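Long-range contacts in D-glycero-beta-D-manno-heptose-1,7-bisphosphate 7-phosphatase (Mesorhizobium loti, PDB 2O2X), which removes the C-7 phosphate of D-glycero-beta-D-manno-heptose 1,7-bisphosphate, with magnesium as cofactor, in ADP-heptose biosynthesis: residues Glu20-Arg25 / Val110-Val115; Ile55-Gln60 / Gly99-Leu104; Met114-Ala119 / Val144-Arg149. All coordinates share one frame; numbering follows the deposited sequence.

Contact 1 of 3, residues Glu20-Arg25 / Val110-Val115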
ATOM      1  N   GLU A  20      10.145  -5.706  -2.286  1.00 10.78           N
ATOM      2  CA  GLU A  20      10.444  -6.796  -1.356  1.00 13.11           C
ATOM      3  C   GLU A  20       9.232  -7.715  -1.234  1.00 13.74           C
ATOM      4  O   GLU A  20       8.152  -7.280  -0.814  1.00 11.66           O
ATOM      5  CB  GLU A  20      10.743  -6.191   0.019  1.00 13.97           C
ATOM      6  CG  GLU A  20      11.107  -7.152   1.086  1.00 18.90           C
ATOM      7  CD  GLU A  20      11.271  -6.495   2.430  1.00 16.96           C
ATOM      8  OE1 GLU A  20      10.828  -5.317   2.627  1.00 14.38           O
ATOM      9  OE2 GLU A  20      11.774  -7.209   3.320  1.00 21.35           O
ATOM     10  N   ARG A  21       9.409  -8.994  -1.558  1.00 12.34           N
ATOM     11  CA  ARG A  21       8.391 -10.013  -1.296  1.00 12.89           C
ATOM     12  C   ARG A  21       8.450 -10.354   0.191  1.00 11.13           C
ATOM     13  O   ARG A  21       9.541 -10.497   0.753  1.00 13.42           O
ATOM     14  CB  ARG A  21       8.632 -11.248  -2.163  1.00 12.85           C
ATOM     15  CG  ARG A  21       7.575 -12.316  -2.091  1.00 15.29           C
ATOM     16  CD  ARG A  21       6.295 -11.966  -2.833  1.00 14.94           C
ATOM     17  NE  ARG A  21       5.522 -13.195  -3.043  1.00 23.06           N
ATOM     18  CZ  ARG A  21       4.740 -13.732  -2.123  1.00 22.37           C
ATOM     19  NH1 ARG A  21       4.589 -13.144  -0.944  1.00 22.16           N
ATOM     20  NH2 ARG A  21       4.091 -14.851  -2.379  1.00 27.55           N
ATOM     21  N   ILE A  22       7.289 -10.421   0.848  1.00 11.68           N
ATOM     22  CA  ILE A  22       7.186 -10.663   2.290  1.00 11.50           C
ATOM     23  C   ILE A  22       6.546 -12.016   2.532  1.00 13.33           C
ATOM     24  O   ILE A  22       5.463 -12.297   2.036  1.00 12.60           O
ATOM     25  CB  ILE A  22       6.301  -9.610   2.981  1.00 12.69           C
ATOM     26  CG1 ILE A  22       6.852  -8.202   2.780  1.00 11.94           C
ATOM     27  CG2 ILE A  22       6.124  -9.903   4.455  1.00 14.15           C
ATOM     28  CD1 ILE A  22       8.174  -7.922   3.377  1.00 12.20           C
ATOM     29  N   GLY A  23       7.193 -12.854   3.325  1.00 15.95           N
ATOM     30  CA  GLY A  23       6.577 -14.118   3.731  1.00 19.37           C
ATOM     31  C   GLY A  23       6.650 -15.081   2.583  1.00 19.58           C
ATOM     32  O   GLY A  23       7.211 -14.786   1.524  1.00 22.02           O
ATOM     33  N   GLY A  24       6.047 -16.237   2.769  1.00 22.61           N
ATOM     34  CA  GLY A  24       6.205 -17.295   1.776  1.00 25.82           C
ATOM     35  C   GLY A  24       4.900 -17.908   1.382  1.00 27.31           C
ATOM     36  O   GLY A  24       4.866 -19.075   0.984  1.00 28.89           O
ATOM     37  N   ARG A  25       3.813 -17.144   1.494  1.00 24.92           N
ATOM     38  CA  ARG A  25       2.522 -17.638   1.046  1.00 25.08           C
ATOM     39  C   ARG A  25       2.539 -17.732  -0.463  1.00 25.08           C
ATOM     40  O   ARG A  25       3.209 -16.966  -1.126  1.00 24.81           O
ATOM     41  CB  ARG A  25       1.396 -16.762   1.538  1.00 23.40           C
ATOM     42  CG  ARG A  25       1.177 -16.885   3.013  1.00 22.84           C
ATOM     43  CD  ARG A  25       0.426 -15.716   3.590  1.00 18.39           C
ATOM     44  NE  ARG A  25       1.255 -14.493   3.694  1.00 16.06           N
ATOM     45  CZ  ARG A  25       2.168 -14.253   4.627  1.00 17.30           C
ATOM     46  NH1 ARG A  25       2.457 -15.156   5.558  1.00 18.04           N
ATOM     47  NH2 ARG A  25       2.847 -13.110   4.602  1.00 13.08           N
ATOM     48  N   VAL A 110      -1.905 -10.701  11.642  1.00 11.91           N
ATOM     49  CA  VAL A 110      -2.135 -10.362  10.228  1.00 11.45           C
ATOM     50  C   VAL A 110      -0.789 -10.128   9.538  1.00 11.30           C
ATOM     51  O   VAL A 110       0.253  -9.993  10.192  1.00 12.05           O
ATOM     52  CB  VAL A 110      -3.119  -9.158  10.033  1.00 11.03           C
ATOM     53  CG1 VAL A 110      -4.433  -9.405  10.811  1.00 11.63           C
ATOM     54  CG2 VAL A 110      -2.499  -7.830  10.485  1.00 11.56           C
ATOM     55  N   PHE A 111      -0.823 -10.139   8.216  1.00 11.87           N
ATOM     56  CA  PHE A 111       0.405 -10.035   7.448  1.00 11.83           C
ATOM     57  C   PHE A 111       0.187  -9.371   6.097  1.00 11.70           C
ATOM     58  O   PHE A 111      -0.942  -9.208   5.626  1.00 10.22           O
ATOM     59  CB  PHE A 111       1.025 -11.423   7.244  1.00 13.85           C
ATOM     60  CG  PHE A 111       0.044 -12.455   6.913  1.00 17.07           C
ATOM     61  CD1 PHE A 111      -0.424 -12.603   5.626  1.00 17.66           C
ATOM     62  CD2 PHE A 111      -0.475 -13.287   7.904  1.00 18.64           C
ATOM     63  CE1 PHE A 111      -1.373 -13.584   5.310  1.00 23.36           C
ATOM     64  CE2 PHE A 111      -1.407 -14.260   7.592  1.00 22.06           C
ATOM     65  CZ  PHE A 111      -1.859 -14.410   6.300  1.00 20.84           C
ATOM     66  N   VAL A 112       1.306  -8.996   5.489  1.00 11.18           N
ATOM     67  CA  VAL A 112       1.300  -8.523   4.114  1.00  8.78           C
ATOM     68  C   VAL A 112       2.200  -9.442   3.284  1.00  9.80           C
ATOM     69  O   VAL A 112       2.920 -10.301   3.824  1.00 10.95           O
ATOM     70  CB  VAL A 112       1.739  -7.062   3.992  1.00  9.28           C
ATOM     71  CG1 VAL A 112       0.966  -6.157   4.977  1.00 10.92           C
ATOM     72  CG2 VAL A 112       3.211  -6.888   4.179  1.00 10.37           C
ATOM     73  N   ASP A 113       2.127  -9.276   1.968  1.00  8.01           N
ATOM     74  CA  ASP A 113       2.780 -10.179   1.005  1.00 10.77           C
ATOM     75  C   ASP A 113       3.827  -9.527   0.110  1.00  9.61           C
ATOM     76  O   ASP A 113       4.658 -10.202  -0.498  1.00  9.35           O
ATOM     77  CB  ASP A 113       1.697 -10.849   0.199  1.00  9.49           C
ATOM     78  CG  ASP A 113       0.748 -11.614   1.091  1.00 10.41           C
ATOM     79  OD1 ASP A 113       1.236 -12.623   1.697  1.00 12.28           O
ATOM     80  OD2 ASP A 113      -0.423 -11.187   1.259  1.00 11.81           O
HETATM   81  N   MSE A 114       3.813  -8.201   0.030  1.00  9.26           N
HETATM   82  CA  MSE A 114       4.832  -7.499  -0.744  1.00  9.59           C
HETATM   83  C   MSE A 114       4.877  -6.054  -0.252  1.00  8.63           C
HETATM   84  O   MSE A 114       3.837  -5.489   0.136  1.00  9.51           O
HETATM   85  CB  MSE A 114       4.517  -7.560  -2.232  1.00  8.81           C
HETATM   86  CG  MSE A 114       5.543  -6.913  -3.117  1.00  8.23           C
HETATM   87 SE   MSE A 114       5.305  -7.187  -5.011  0.75 12.65          SE
HETATM   88  CE  MSE A 114       6.018  -8.971  -5.119  1.00 18.85           C
ATOM     89  N   VAL A 115       6.072  -5.478  -0.252  1.00  7.56           N
ATOM     90  CA  VAL A 115       6.258  -4.041   0.030  1.00  7.93           C
ATOM     91  C   VAL A 115       7.002  -3.384  -1.123  1.00  8.87           C
ATOM     92  O   VAL A 115       8.088  -3.854  -1.495  1.00  8.47           O
ATOM     93  CB  VAL A 115       7.069  -3.826   1.327  1.00 10.55           C
ATOM     94  CG1 VAL A 115       7.351  -2.334   1.573  1.00 12.11           C
ATOM     95  CG2 VAL A 115       6.342  -4.440   2.527  1.00 12.23           C
TER
HETATM   96  O   HOH W   1       3.587 -14.013   1.351  1.00 13.52           O
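The guanidinium of Arg-25 lies with one face on the ring of Phe-111, the two planes 28° apart, in an off-centre cation-pi stack that leaves Arg-25 CZ 3.8 Å from the ring centroid. Two acceptors meet the guanidinium at its edge. Arg-25 NE gives a nearly straight bond of 2.7 Å to Asp-113 OD1, a salt bridge to which NH2 adds a weak second bond, while Arg-25 NH2 also reaches Val-112 O at 2.9 Å from above the carbonyl plane. The carboxylate is turned 61° from the guanidinium, and a single oxygen takes both bonds. A bend at chi3 (-74°) swings the end of Arg-25 into this position.

The side chain of Arg-21 holds the backbone of Asp-113: Arg-21 NH1 approaches Asp-113 O in the carbonyl plane, on a lone pair, at 3.0 Å, and Ile-22 N bonds to that oxygen from above the plane. A water joins Arg-21 NH1, Ile-22 O, Arg-25 N and Asp-113 OD1.

Toward the strands, Glu-20 and Val-115 form an antiparallel hydrogen-bonded pair, with Val-115 N 2.8 Å from Glu-20 O. Ile-22 CG1 packs on Val-115 CG2 at 3.8 Å, on the side where helix 91-107 brings up Leu-102.

An alanine in place of Arg-25 would probably strip Phe-111 of its stacked cation and leave Asp-113 OD1 without its salt-bridge mate.

Asp-113 OD2 bonds to Val-75 N, so the buried carboxylate ties three parts of the chain together. With an arginine, a water and the backbone N of Val-75 donating to it, its negative charge is likely to be well stabilised, and the pairing of strands 17-21 and 114-118 is extended by side-chain hydrogen bonds and a salt bridge where their regular bonding stops.

Contact 2 of 3, residues Ile55-Gln60 / Gly99-Leu104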
ATOM      1  N   ILE A  55       6.373   4.115  15.972  1.00 14.13           N
ATOM      2  CA  ILE A  55       5.320   3.504  15.126  1.00 14.40           C
ATOM      3  C   ILE A  55       4.154   2.981  15.966  1.00 14.27           C
ATOM      4  O   ILE A  55       4.343   2.247  16.952  1.00 14.23           O
ATOM      5  CB  ILE A  55       5.921   2.372  14.274  1.00 12.69           C
ATOM      6  CG1 ILE A  55       6.821   2.959  13.190  1.00 15.50           C
ATOM      7  CG2 ILE A  55       4.843   1.479  13.652  1.00 15.27           C
ATOM      8  CD1 ILE A  55       6.056   3.581  11.986  1.00 17.66           C
ATOM      9  N   VAL A  56       2.941   3.347  15.548  1.00 13.03           N
ATOM     10  CA  VAL A  56       1.702   2.861  16.142  1.00 12.95           C
ATOM     11  C   VAL A  56       0.766   2.452  15.017  1.00  9.80           C
ATOM     12  O   VAL A  56       0.560   3.229  14.100  1.00 10.86           O
ATOM     13  CB  VAL A  56       1.037   3.983  16.960  1.00 14.84           C
ATOM     14  CG1 VAL A  56      -0.301   3.556  17.515  1.00 18.94           C
ATOM     15  CG2 VAL A  56       1.967   4.411  18.075  1.00 18.03           C
ATOM     16  N   LEU A  57       0.195   1.258  15.112  1.00 11.16           N
ATOM     17  CA  LEU A  57      -0.786   0.810  14.134  1.00 10.51           C
ATOM     18  C   LEU A  57      -2.088   1.589  14.232  1.00 11.67           C
ATOM     19  O   LEU A  57      -2.481   2.043  15.314  1.00 12.16           O
ATOM     20  CB  LEU A  57      -1.076  -0.658  14.297  1.00 11.64           C
ATOM     21  CG  LEU A  57       0.069  -1.645  14.095  1.00 11.88           C
ATOM     22  CD1 LEU A  57      -0.451  -3.034  14.151  1.00 12.20           C
ATOM     23  CD2 LEU A  57       0.770  -1.402  12.800  1.00 14.74           C
ATOM     24  N   ARG A  58      -2.758   1.750  13.093  1.00 10.17           N
ATOM     25  CA  ARG A  58      -4.159   2.183  13.056  1.00  9.78           C
ATOM     26  C   ARG A  58      -5.027   0.939  13.189  1.00 11.06           C
ATOM     27  O   ARG A  58      -5.124   0.140  12.256  1.00 10.59           O
ATOM     28  CB  ARG A  58      -4.467   2.953  11.774  1.00 10.62           C
ATOM     29  CG  ARG A  58      -3.678   4.237  11.622  1.00 10.68           C
ATOM     30  CD  ARG A  58      -4.064   5.033  10.412  1.00  9.51           C
ATOM     31  NE  ARG A  58      -5.448   5.549  10.474  1.00  9.16           N
ATOM     32  CZ  ARG A  58      -6.497   5.037   9.852  1.00  9.85           C
ATOM     33  NH1 ARG A  58      -6.407   3.979   9.042  1.00  9.35           N
ATOM     34  NH2 ARG A  58      -7.676   5.604  10.037  1.00 10.29           N
ATOM     35  N   PRO A  59      -5.654   0.731  14.367  1.00 12.94           N
ATOM     36  CA  PRO A  59      -6.371  -0.553  14.496  1.00 13.67           C
ATOM     37  C   PRO A  59      -7.523  -0.718  13.528  1.00 11.85           C
ATOM     38  O   PRO A  59      -7.885  -1.834  13.196  1.00 13.91           O
ATOM     39  CB  PRO A  59      -6.862  -0.548  15.959  1.00 15.98           C
ATOM     40  CG  PRO A  59      -5.989   0.481  16.645  1.00 18.35           C
ATOM     41  CD  PRO A  59      -5.715   1.528  15.607  1.00 15.01           C
ATOM     42  N   GLN A  60      -8.063   0.374  13.039  1.00 12.32           N
ATOM     43  CA  GLN A  60      -9.214   0.258  12.128  1.00 13.84           C
ATOM     44  C   GLN A  60      -8.851  -0.304  10.739  1.00 11.72           C
ATOM     45  O   GLN A  60      -9.733  -0.676   9.986  1.00 11.48           O
ATOM     46  CB  GLN A  60     -10.000   1.566  12.060  1.00 18.68           C
ATOM     47  CG  GLN A  60      -9.246   2.789  11.672  1.00 16.70           C
ATOM     48  CD  GLN A  60      -8.643   3.569  12.854  1.00 16.43           C
ATOM     49  OE1 GLN A  60      -7.691   3.116  13.512  1.00 16.22           O
ATOM     50  NE2 GLN A  60      -9.147   4.768  13.084  1.00 17.10           N
ATOM     51  N   GLY A  99      10.066  -2.848   9.157  1.00  9.68           N
ATOM     52  CA  GLY A  99      10.124  -4.083   9.917  1.00 11.00           C
ATOM     53  C   GLY A  99       9.302  -4.044  11.189  1.00 10.61           C
ATOM     54  O   GLY A  99       8.638  -5.007  11.528  1.00 11.99           O
ATOM     55  N   ARG A 100       9.343  -2.910  11.873  1.00 10.83           N
ATOM     56  CA  ARG A 100       8.548  -2.731  13.090  1.00 10.63           C
ATOM     57  C   ARG A 100       7.034  -2.771  12.786  1.00 10.22           C
ATOM     58  O   ARG A 100       6.247  -3.379  13.512  1.00 11.27           O
ATOM     59  CB  ARG A 100       8.949  -1.437  13.839  1.00 11.78           C
ATOM     60  CG  ARG A 100       8.129  -1.142  15.062  1.00 13.18           C
ATOM     61  CD  ARG A 100       8.220  -2.232  16.074  1.00 14.70           C
ATOM     62  NE  ARG A 100       7.603  -1.869  17.350  1.00 15.56           N
ATOM     63  CZ  ARG A 100       7.370  -2.737  18.334  1.00 19.08           C
ATOM     64  NH1 ARG A 100       7.673  -4.014  18.205  1.00 24.77           N
ATOM     65  NH2 ARG A 100       6.800  -2.315  19.451  1.00 25.71           N
ATOM     66  N   VAL A 101       6.627  -2.164  11.678  1.00  9.20           N
ATOM     67  CA  VAL A 101       5.216  -2.205  11.272  1.00  9.99           C
ATOM     68  C   VAL A 101       4.812  -3.659  11.057  1.00 10.24           C
ATOM     69  O   VAL A 101       3.779  -4.090  11.558  1.00 11.16           O
ATOM     70  CB  VAL A 101       4.956  -1.338   9.995  1.00 10.62           C
ATOM     71  CG1 VAL A 101       3.584  -1.596   9.436  1.00 10.56           C
ATOM     72  CG2 VAL A 101       5.123   0.166  10.306  1.00 10.56           C
ATOM     73  N   LEU A 102       5.618  -4.416  10.318  1.00 10.16           N
ATOM     74  CA  LEU A 102       5.296  -5.832  10.050  1.00 10.90           C
ATOM     75  C   LEU A 102       5.284  -6.676  11.340  1.00 11.87           C
ATOM     76  O   LEU A 102       4.453  -7.573  11.489  1.00 12.32           O
ATOM     77  CB  LEU A 102       6.227  -6.444   8.994  1.00 12.69           C
ATOM     78  CG  LEU A 102       6.187  -5.760   7.615  1.00 18.11           C
ATOM     79  CD1 LEU A 102       6.913  -6.572   6.566  1.00 19.83           C
ATOM     80  CD2 LEU A 102       4.792  -5.403   7.131  1.00 21.05           C
ATOM     81  N   GLU A 103       6.183  -6.370  12.271  1.00 11.52           N
ATOM     82  CA  GLU A 103       6.175  -7.050  13.587  1.00 12.74           C
ATOM     83  C   GLU A 103       4.915  -6.776  14.385  1.00 12.82           C
ATOM     84  O   GLU A 103       4.304  -7.696  14.950  1.00 12.15           O
ATOM     85  CB  GLU A 103       7.418  -6.667  14.398  1.00 13.48           C
ATOM     86  CG  GLU A 103       7.443  -7.236  15.805  1.00 18.57           C
ATOM     87  CD  GLU A 103       7.282  -8.763  15.884  1.00 32.68           C
ATOM     88  OE1 GLU A 103       7.556  -9.484  14.892  1.00 29.85           O
ATOM     89  OE2 GLU A 103       6.884  -9.240  16.974  1.00 37.55           O
ATOM     90  N   LEU A 104       4.494  -5.518  14.416  1.00 12.11           N
ATOM     91  CA  LEU A 104       3.252  -5.186  15.100  1.00 12.17           C
ATOM     92  C   LEU A 104       2.047  -5.865  14.453  1.00 11.47           C
ATOM     93  O   LEU A 104       1.119  -6.326  15.135  1.00 12.16           O
ATOM     94  CB  LEU A 104       3.057  -3.677  15.172  1.00 10.94           C
ATOM     95  CG  LEU A 104       4.033  -2.941  16.096  1.00 14.05           C
ATOM     96  CD1 LEU A 104       3.944  -1.472  15.842  1.00 14.76           C
ATOM     97  CD2 LEU A 104       3.720  -3.277  17.537  1.00 19.50           C
TER
HETATM   98  O   HOH W   2       6.785   1.030  17.740  1.00 16.01           O
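Ile-55 and Leu-57 lie against Val-101 and Leu-104 of helix 91-107, one of the helices flanking the central sheet of this HAD-like Rossmannoid fold. Their loop follows strand 34-36, the strand that leads into Asp-37, probably the nucleophile, and runs on to helix 62-71.

Apolar packing makes up the direct contact. Ile-55 points its CG2 between two residues one helical turn apart: it touches Val-101 CG2 at 3.6 Å and Leu-104 CD1 at 3.8 Å. With chi1 at -71°, this branch stands opposite the backbone N of Ile-55, and the other branch sends CD1 to Val-101 CG2 as well. Leu-57 takes the next place along the helix, laying CG and both its methyls against CB of Leu-104; CD1 also comes near the carbonyl oxygen of that residue. Val-97 and Leu-105 of the same helix continue the apolar surface beneath Ile-55 and Leu-57 respectively.

The loop is itself braced by backbone hydrogen bonds between Val-56 and Val-44 and between Arg-58 and Ile-42, and Ile-42 and Asn-43 pack on Val-101. This layer borders the probable active site: the side chain of Val-101 is about 4 Å from that of Arg-38, and the side chain of Ile-55 about 5 Å from that of Asp-39.

The polar link is indirect, at the margin of the contact. The guanidinium of Arg-100 rests one face over Leu-104 CD2, and a water at its edge, in plane, bridges the segments, accepting from Arg-100 NE at 3.0 Å and donating to Ile-55 O at 2.8 Å.

Contact 3 of 3, residues Met114-Ala119 / Val144-Arg149; sequences MVLACA and VEAGKR
The small side chain of Ala-146 is the meeting point of two side chains from strand 114-118. Its CB lies 3.9 Å from Leu-116 CD1 and 4.0 Å from the selenium of Met-114, which is present as selenomethionine.

The packing across the segments is wholly apolar. A bend about the CG-SE bond of Met-114 (chi3 -79°) carries CE across to Arg-149 CB, 3.9 Å away and one turn of helix further on from Ala-146. Leu-116 straddles the start of that turn: its second methyl, CD2, comes up to Glu-145 CB at 4.2 Å.

The polar ends of the helix residues pair with each other. Arg-149 NE donates a straight bond of 2.7 Å to Glu-145 OE2, on the anti lone pair and in the guanidinium plane, a salt bridge between residues four apart that lies alongside the apolar patch.

The axes of strand 114-118 and of helical residues 144-149 approach to 10.0 Å and run roughly antiparallel, at 148°; this part of helix 141-150 packs on one face of the Rossmannoid sheet. Ile-19 of strand 17-21 and Val-76 of strand 75-80, from the strands flanking 114-118, complete the floor beneath the helix.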
HETATM    1  N   MSE A 114       3.813  -8.201   0.030  1.00  9.26           N
HETATM    2  CA  MSE A 114       4.832  -7.499  -0.744  1.00  9.59           C
HETATM    3  C   MSE A 114       4.877  -6.054  -0.252  1.00  8.63           C
HETATM    4  O   MSE A 114       3.837  -5.489   0.136  1.00  9.51           O
HETATM    5  CB  MSE A 114       4.517  -7.560  -2.232  1.00  8.81           C
HETATM    6  CG  MSE A 114       5.543  -6.913  -3.117  1.00  8.23           C
HETATM    7 SE   MSE A 114       5.305  -7.187  -5.011  0.75 12.65          SE
HETATM    8  CE  MSE A 114       6.018  -8.971  -5.119  1.00 18.85           C
ATOM      9  N   VAL A 115       6.072  -5.478  -0.252  1.00  7.56           N
ATOM     10  CA  VAL A 115       6.258  -4.041   0.030  1.00  7.93           C
ATOM     11  C   VAL A 115       7.002  -3.384  -1.123  1.00  8.87           C
ATOM     12  O   VAL A 115       8.088  -3.854  -1.495  1.00  8.47           O
ATOM     13  CB  VAL A 115       7.069  -3.826   1.327  1.00 10.55           C
ATOM     14  CG1 VAL A 115       7.351  -2.334   1.573  1.00 12.11           C
ATOM     15  CG2 VAL A 115       6.342  -4.440   2.527  1.00 12.23           C
ATOM     16  N   LEU A 116       6.439  -2.306  -1.673  1.00  7.78           N
ATOM     17  CA  LEU A 116       7.124  -1.433  -2.623  1.00  7.46           C
ATOM     18  C   LEU A 116       7.182  -0.033  -2.047  1.00  6.56           C
ATOM     19  O   LEU A 116       6.221   0.439  -1.431  1.00  8.18           O
ATOM     20  CB  LEU A 116       6.485  -1.412  -4.001  1.00  9.54           C
ATOM     21  CG  LEU A 116       6.276  -2.799  -4.626  1.00  7.64           C
ATOM     22  CD1 LEU A 116       4.905  -3.346  -4.323  1.00  9.23           C
ATOM     23  CD2 LEU A 116       6.383  -2.722  -6.153  1.00  9.97           C
ATOM     24  N   ALA A 117       8.324   0.621  -2.203  1.00  6.14           N
ATOM     25  CA  ALA A 117       8.507   1.971  -1.721  1.00  7.05           C
ATOM     26  C   ALA A 117       9.320   2.796  -2.700  1.00  7.16           C
ATOM     27  O   ALA A 117      10.244   2.279  -3.365  1.00  7.96           O
ATOM     28  CB  ALA A 117       9.188   1.970  -0.362  1.00  8.15           C
ATOM     29  N   CYS A 118       8.961   4.060  -2.804  1.00  8.70           N
ATOM     30  CA  CYS A 118       9.582   5.007  -3.744  1.00  7.36           C
ATOM     31  C   CYS A 118      10.068   6.241  -3.008  1.00  7.59           C
ATOM     32  O   CYS A 118       9.266   6.946  -2.401  1.00  9.01           O
ATOM     33  CB  CYS A 118       8.615   5.408  -4.824  1.00  7.84           C
ATOM     34  SG  CYS A 118       9.449   6.492  -6.051  1.00 11.51           S
ATOM     35  N   ALA A 119      11.376   6.511  -3.092  1.00  8.07           N
ATOM     36  CA  ALA A 119      12.016   7.629  -2.377  1.00  8.81           C
ATOM     37  C   ALA A 119      12.004   8.941  -3.148  1.00 10.09           C
ATOM     38  O   ALA A 119      12.172  10.004  -2.544  1.00 11.58           O
ATOM     39  CB  ALA A 119      13.431   7.274  -2.042  1.00 10.39           C
ATOM     40  N   VAL A 144       1.611  -1.333 -10.964  1.00 10.49           N
ATOM     41  CA  VAL A 144       1.885  -2.059 -12.205  1.00 11.95           C
ATOM     42  C   VAL A 144       3.014  -3.072 -11.972  1.00  9.93           C
ATOM     43  O   VAL A 144       2.924  -4.235 -12.396  1.00 11.00           O
ATOM     44  CB  VAL A 144       2.208  -1.060 -13.346  1.00 11.88           C
ATOM     45  CG1 VAL A 144       2.764  -1.777 -14.589  1.00 14.69           C
ATOM     46  CG2 VAL A 144       0.994  -0.254 -13.679  1.00 13.73           C
ATOM     47  N   GLU A 145       4.056  -2.670 -11.251  1.00  9.69           N
ATOM     48  CA  GLU A 145       5.156  -3.589 -10.961  1.00 11.64           C
ATOM     49  C   GLU A 145       4.725  -4.757 -10.072  1.00 12.31           C
ATOM     50  O   GLU A 145       5.069  -5.915 -10.323  1.00 11.60           O
ATOM     51  CB  GLU A 145       6.302  -2.829 -10.327  1.00 13.14           C
ATOM     52  CG  GLU A 145       7.555  -3.637 -10.064  1.00 14.61           C
ATOM     53  CD  GLU A 145       8.210  -4.211 -11.317  1.00 16.86           C
ATOM     54  OE1 GLU A 145       8.029  -3.648 -12.424  1.00 22.87           O
ATOM     55  OE2 GLU A 145       8.929  -5.218 -11.174  1.00 20.20           O
ATOM     56  N   ALA A 146       3.969  -4.478  -9.013  1.00  9.91           N
ATOM     57  CA  ALA A 146       3.428  -5.558  -8.184  1.00  9.01           C
ATOM     58  C   ALA A 146       2.579  -6.486  -9.046  1.00  9.89           C
ATOM     59  O   ALA A 146       2.639  -7.729  -8.907  1.00 10.17           O
ATOM     60  CB  ALA A 146       2.595  -4.965  -7.029  1.00  8.85           C
ATOM     61  N   GLY A 147       1.807  -5.900  -9.957  1.00  9.68           N
ATOM     62  CA  GLY A 147       1.014  -6.678 -10.893  1.00 10.98           C
ATOM     63  C   GLY A 147       1.849  -7.644 -11.708  1.00 12.10           C
ATOM     64  O   GLY A 147       1.482  -8.819 -11.842  1.00 12.56           O
ATOM     65  N   LYS A 148       2.963  -7.159 -12.247  1.00 11.97           N
ATOM     66  CA  LYS A 148       3.851  -8.035 -13.034  1.00 13.92           C
ATOM     67  C   LYS A 148       4.388  -9.158 -12.164  1.00 13.77           C
ATOM     68  O   LYS A 148       4.359 -10.342 -12.543  1.00 15.85           O
ATOM     69  CB  LYS A 148       4.998  -7.233 -13.620  1.00 14.75           C
ATOM     70  CG  LYS A 148       4.552  -6.345 -14.751  1.00 21.03           C
ATOM     71  CD  LYS A 148       5.705  -5.460 -15.259  1.00 22.94           C
ATOM     72  CE  LYS A 148       5.179  -4.432 -16.271  1.00 24.05           C
ATOM     73  NZ  LYS A 148       6.109  -3.295 -16.546  1.00 28.53           N
ATOM     74  N   ARG A 149       4.871  -8.799 -10.987  1.00 12.04           N
ATOM     75  CA  ARG A 149       5.554  -9.748 -10.130  1.00 13.60           C
ATOM     76  C   ARG A 149       4.653 -10.830  -9.572  1.00 14.63           C
ATOM     77  O   ARG A 149       5.088 -11.988  -9.442  1.00 17.45           O
ATOM     78  CB  ARG A 149       6.318  -9.036  -9.023  1.00 12.81           C
ATOM     79  CG  ARG A 149       7.494  -8.242  -9.572  1.00 10.10           C
ATOM     80  CD  ARG A 149       8.205  -7.484  -8.478  1.00 14.83           C
ATOM     81  NE  ARG A 149       9.364  -6.781  -9.004  1.00 15.47           N
ATOM     82  CZ  ARG A 149      10.616  -6.994  -8.618  1.00 16.83           C
ATOM     83  NH1 ARG A 149      10.902  -7.839  -7.646  1.00 22.49           N
ATOM     84  NH2 ARG A 149      11.585  -6.285  -9.177  1.00 18.41           N
TER

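How the contacts relate
Contacts 1 and 3 both use strand 114-118, and Met-114 takes part in each, but in different ways: contact 1 joins the strand to its sheet neighbour 17-21, whereas contact 3 lays helix 141-150 on one sheet face. Contact 2, nearer the surface, attaches a loop to helix 91-107, which touches contact 1 through Leu-102 against Ile-22 and Val-112. Chemistry follows place. The partly buried strand end of contact 1 is rich in hydrogen bonds and charge; buried contact 3 is apolar between its segments, with its salt bridge kept within the helix; contact 2 is apolar too, with a water bridge at its margin.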